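Eukaryotic initiation factor 4F subunit P150 (Saccharomyces cerevisiae, PDB 2VSO) is a subunit, present here as its middle, eIF4A-binding domain, of the eIF4F complex, which engages the mRNA cap and nucleates assembly of the translation apparatus. Local coordinates at residues Ala135-Asp138 with Lys139-Asp143; Leu201-Asp204 with Leu205-Pro209. All coordinates share one frame; numbering follows the deposited sequence.

Contact 1 (Ala135-Asp138 with Lys139-Asp143); sequences AEFD and KGWTD
Phe-137 carries CG anti to the backbone N (chi1 -162°), whereas Trp-141 holds CG between its N and carbonyl carbon (chi1 73°), and these two torsions turn the rings toward each other across the end of helix 122-139. The pair is an offset edge-to-face stack: the six-membered ring of Trp-141 presents its edge to the face of Phe-137, with planes at 89° and centroids 6.0 Å apart. Carbon touches carbon where Phe-137 CE1 lies 4.2 Å from Trp-141 CH2. Leu-174 and Val-177 of helix 163-185 pack against the indole, and Arg-200 of helix 191-206 adds a cation-pi contact to it.

Between the two aromatic residues the helix gives out. The N of Lys-139 still reaches back to the O of Ala-135, weakly, at 3.5 Å; the N of Gly-140 makes a weak bond of 2.9 Å to the O of Phe-137 instead, a tighter turn. Gly-140 then takes positive phi, which suits a residue without a side chain, and the backbone runs on extended into Trp-141. On another side of the helix Glu-136 and Lys-139 lie alongside each other, pointing the same way. The Glu-136 chain is bent, the lysine extended beyond CG, and their ends form a salt bridge whose exact geometry is uncertain, because the modelled carboxylate oxygen sits too close to the lysine chain.

The chemistry thus divides between a partly exposed ion pair and an aromatic pair that ties the departing chain to the helix and its two neighbours.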
loop_
_atom_site.group_PDB
_atom_site.type_symbol
_atom_site.label_atom_id
_atom_site.label_comp_id
_atom_site.label_asym_id
_atom_site.label_seq_id
_atom_site.Cartn_x
_atom_site.Cartn_y
_atom_site.Cartn_z
ATOM N N ALA C 135 -3.511 30.438 1.128
ATOM C CA ALA C 135 -3.216 30.397 2.552
ATOM C C ALA C 135 -2.307 29.218 2.879
ATOM O O ALA C 135 -1.229 29.389 3.449
ATOM C CB ALA C 135 -4.502 30.337 3.371
ATOM N N GLU C 136 -2.739 28.019 2.505
ATOM C CA GLU C 136 -1.974 26.821 2.818
ATOM C C GLU C 136 -0.630 26.821 2.087
ATOM O O GLU C 136 0.370 26.339 2.612
ATOM C CB GLU C 136 -2.787 25.557 2.503
ATOM C CG GLU C 136 -4.200 25.544 3.109
ATOM C CD GLU C 136 -4.210 25.566 4.637
ATOM O OE1 GLU C 136 -3.138 25.721 5.245
ATOM O OE2 GLU C 136 -5.297 25.422 5.234
ATOM N N PHE C 137 -0.604 27.386 0.887
ATOM C CA PHE C 137 0.618 27.426 0.097
ATOM C C PHE C 137 1.642 28.335 0.754
ATOM O O PHE C 137 2.799 27.961 0.926
ATOM C CB PHE C 137 0.326 27.905 -1.334
ATOM C CG PHE C 137 1.414 27.576 -2.328
ATOM C CD1 PHE C 137 1.562 26.276 -2.823
ATOM C CD2 PHE C 137 2.287 28.561 -2.774
ATOM C CE1 PHE C 137 2.561 25.963 -3.748
ATOM C CE2 PHE C 137 3.286 28.261 -3.693
ATOM C CZ PHE C 137 3.423 26.958 -4.183
ATOM N N ASP C 138 1.201 29.531 1.132
ATOM C CA ASP C 138 2.099 30.547 1.683
ATOM C C ASP C 138 2.885 30.072 2.909
ATOM O O ASP C 138 4.052 30.426 3.071
ATOM C CB ASP C 138 1.332 31.835 1.996
ATOM C CG ASP C 138 0.808 32.529 0.739
ATOM O OD1 ASP C 138 0.860 31.933 -0.360
ATOM O OD2 ASP C 138 0.332 33.680 0.861
ATOM N N LYS C 139 2.249 29.268 3.760
ATOM C CA LYS C 139 2.943 28.636 4.888
ATOM C C LYS C 139 4.284 28.030 4.473
ATOM O O LYS C 139 5.279 28.151 5.190
ATOM C CB LYS C 139 2.076 27.553 5.534
ATOM C CG LYS C 139 0.688 28.015 5.949
ATOM C CD LYS C 139 0.040 26.962 6.822
ATOM C CE LYS C 139 -1.440 27.202 6.999
ATOM N NZ LYS C 139 -2.098 26.048 7.687
ATOM N N GLY C 140 4.301 27.359 3.323
ATOM C CA GLY C 140 5.537 26.853 2.748
ATOM C C GLY C 140 6.095 25.603 3.401
ATOM O O GLY C 140 5.439 24.969 4.228
ATOM N N TRP C 141 7.315 25.245 3.015
ATOM C CA TRP C 141 7.969 24.036 3.512
ATOM C C TRP C 141 9.368 23.922 2.901
ATOM O O TRP C 141 9.685 24.645 1.956
ATOM C CB TRP C 141 7.115 22.790 3.211
ATOM C CG TRP C 141 7.098 22.354 1.763
ATOM C CD1 TRP C 141 7.967 21.487 1.160
ATOM C CD2 TRP C 141 6.157 22.742 0.752
ATOM N NE1 TRP C 141 7.637 21.329 -0.163
ATOM C CE2 TRP C 141 6.531 22.089 -0.440
ATOM C CE3 TRP C 141 5.042 23.591 0.734
ATOM C CZ2 TRP C 141 5.834 22.257 -1.636
ATOM C CZ3 TRP C 141 4.347 23.747 -0.453
ATOM C CH2 TRP C 141 4.744 23.075 -1.623
ATOM N N THR C 142 10.211 23.045 3.452
ATOM C CA THR C 142 11.551 22.835 2.893
ATOM C C THR C 142 11.691 21.457 2.247
ATOM O O THR C 142 11.128 20.474 2.731
ATOM C CB THR C 142 12.685 23.036 3.945
ATOM O OG1 THR C 142 12.506 22.127 5.038
ATOM C CG2 THR C 142 12.708 24.476 4.469
ATOM N N ASP C 143 12.440 21.392 1.150
ATOM C CA ASP C 143 12.670 20.122 0.473
ATOM C C ASP C 143 13.699 19.253 1.202
ATOM O O ASP C 143 13.472 18.061 1.419
ATOM C CB ASP C 143 13.106 20.342 -0.977
ATOM C CG ASP C 143 13.354 19.037 -1.710
ATOM O OD1 ASP C 143 12.700 18.033 -1.355
ATOM O OD2 ASP C 143 14.199 19.012 -2.630
#

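Contact 2 (Leu201-Asp204 with Leu205-Pro209); sequences LMKD and LTDSP
Leu-205, in the last turn of helix 191-206, runs its side chain past the carbonyl of Leu-201, with CB 3.4 Å from Leu-201 O and CD2 3.6 Å from the same oxygen. That oxygen also accepts the backbone N of Leu-205, at 2.9 Å. This is the packed side: Leu-201 and Leu-205 are buried, Val-217 and Leu-220 of helix 211-228 meet them, and Leu-249 and Ile-252 of helix 242-257 close on Leu-205. An alanine here would keep the backbone bond but would probably leave a gap between these two helices, where the isobutyl group now meets both.

By contrast, the side carrying Lys-203, Thr-206 and Asp-207 is solvent-exposed and loosely held. Thr-206 places OG1 between its own N and carbonyl carbon (chi1 44°), which swings the hydroxyl back over the preceding turn. There Thr-206 OG1 is 3.1 Å from Lys-203 O and 3.3 Å from Met-202 O, and its one proton may go to either. Lys-203, bent at chi2, crosses Asp-207 at a slant, and its NZ makes a salt bridge of 3.5 Å to Asp-207 OD2. Beyond the helix, the ring of Pro-209 rests against the carbonyl oxygen of Asp-204, with CB 3.6 Å from it.

Regular helical bonding weakens here, the Thr-206 N to Met-202 O bond being already weak; apolar burial therefore holds one side of the helix end, while a hydroxyl and a salt bridge supplement the backbone on the other.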
loop_
_atom_site.group_PDB
_atom_site.type_symbol
_atom_site.label_atom_id
_atom_site.label_comp_id
_atom_site.label_asym_id
_atom_site.label_seq_id
_atom_site.Cartn_x
_atom_site.Cartn_y
_atom_site.Cartn_z
ATOM N N LEU C 201 7.954 24.089 -7.307
ATOM C CA LEU C 201 8.592 22.788 -7.556
ATOM C C LEU C 201 9.862 22.933 -8.378
ATOM O O LEU C 201 10.859 22.279 -8.100
ATOM C CB LEU C 201 7.627 21.826 -8.251
ATOM C CG LEU C 201 6.414 21.385 -7.438
ATOM C CD1 LEU C 201 5.391 20.766 -8.344
ATOM C CD2 LEU C 201 6.793 20.445 -6.296
ATOM N N MET C 202 9.822 23.791 -9.392
ATOM C CA MET C 202 11.003 24.072 -10.192
ATOM C C MET C 202 12.130 24.641 -9.334
ATOM O O MET C 202 13.303 24.404 -9.592
ATOM C CB MET C 202 10.675 25.036 -11.326
ATOM C CG MET C 202 9.705 24.490 -12.360
ATOM S SD MET C 202 9.500 25.613 -13.754
ATOM C CE MET C 202 8.734 27.000 -12.918
ATOM N N LYS C 203 11.766 25.387 -8.306
ATOM C CA LYS C 203 12.750 25.974 -7.412
ATOM C C LYS C 203 13.536 24.866 -6.702
ATOM O O LYS C 203 14.753 24.937 -6.593
ATOM C CB LYS C 203 12.054 26.893 -6.402
ATOM C CG LYS C 203 12.845 28.138 -5.999
ATOM C CD LYS C 203 13.757 27.883 -4.806
ATOM C CE LYS C 203 14.524 29.139 -4.421
ATOM N NZ LYS C 203 15.617 28.844 -3.455
ATOM N N ASP C 204 12.832 23.838 -6.236
ATOM C CA ASP C 204 13.462 22.732 -5.525
ATOM C C ASP C 204 14.141 21.758 -6.493
ATOM O O ASP C 204 15.015 20.975 -6.106
ATOM C CB ASP C 204 12.437 21.995 -4.656
ATOM C CG ASP C 204 11.955 22.830 -3.477
ATOM O OD1 ASP C 204 12.158 24.062 -3.496
ATOM O OD2 ASP C 204 11.369 22.259 -2.533
ATOM N N LEU C 205 13.738 21.818 -7.755
ATOM C CA LEU C 205 14.298 20.961 -8.784
ATOM C C LEU C 205 15.705 21.388 -9.199
ATOM O O LEU C 205 16.480 20.577 -9.717
ATOM C CB LEU C 205 13.377 20.937 -9.999
ATOM C CG LEU C 205 12.541 19.677 -10.214
ATOM C CD1 LEU C 205 12.309 18.922 -8.920
ATOM C CD2 LEU C 205 11.239 20.060 -10.895
ATOM N N THR C 206 16.041 22.652 -8.974
ATOM C CA THR C 206 17.370 23.136 -9.330
ATOM C C THR C 206 18.357 23.100 -8.161
ATOM O O THR C 206 19.562 23.170 -8.377
ATOM C CB THR C 206 17.322 24.533 -9.959
ATOM O OG1 THR C 206 16.418 25.361 -9.219
ATOM C CG2 THR C 206 16.833 24.442 -11.389
ATOM N N ASP C 207 17.850 22.965 -6.937
ATOM C CA ASP C 207 18.704 22.871 -5.747
ATOM C C ASP C 207 18.755 21.452 -5.159
ATOM O O ASP C 207 18.285 21.221 -4.042
ATOM C CB ASP C 207 18.235 23.852 -4.660
ATOM C CG ASP C 207 18.019 25.263 -5.189
ATOM O OD1 ASP C 207 18.822 25.722 -6.028
ATOM O OD2 ASP C 207 17.048 25.920 -4.756
ATOM N N SER C 208 19.333 20.515 -5.907
ATOM C CA SER C 208 19.480 19.126 -5.458
ATOM C C SER C 208 18.171 18.555 -4.918
ATOM O O SER C 208 17.939 18.546 -3.708
ATOM C CB SER C 208 20.603 18.992 -4.421
ATOM O OG SER C 208 20.189 19.429 -3.138
ATOM N N PRO C 209 17.319 18.059 -5.827
ATOM C CA PRO C 209 15.940 17.641 -5.545
ATOM C C PRO C 209 15.882 16.299 -4.836
ATOM O O PRO C 209 16.619 15.389 -5.204
ATOM C CB PRO C 209 15.316 17.508 -6.942
ATOM C CG PRO C 209 16.367 18.021 -7.925
ATOM C CD PRO C 209 17.675 17.853 -7.240
#

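Contacts 1 and 2 lie at the ends of helices 122-139 and 191-206, two helices apart in the all-helical MIF4G domain, their centres about 15 Å apart and on the same side of the chain's centre. They touch by packing alone: Asp-143, at the far end of the loop segment of contact 1, has its CB 3.0 Å from Asp-204 OD2 and its OD2 3.7 Å from Pro-209 CA. Arg-200, already met at Trp-141, also has a long, weak ion pair with Asp-204. The chain leaving helix 122-139 thus packs against the end of helix 191-206, while the Asp-143 carboxylate bonds just beyond, to Ser-210 and, weakly, to Thr-213 at the start of helix 211-228.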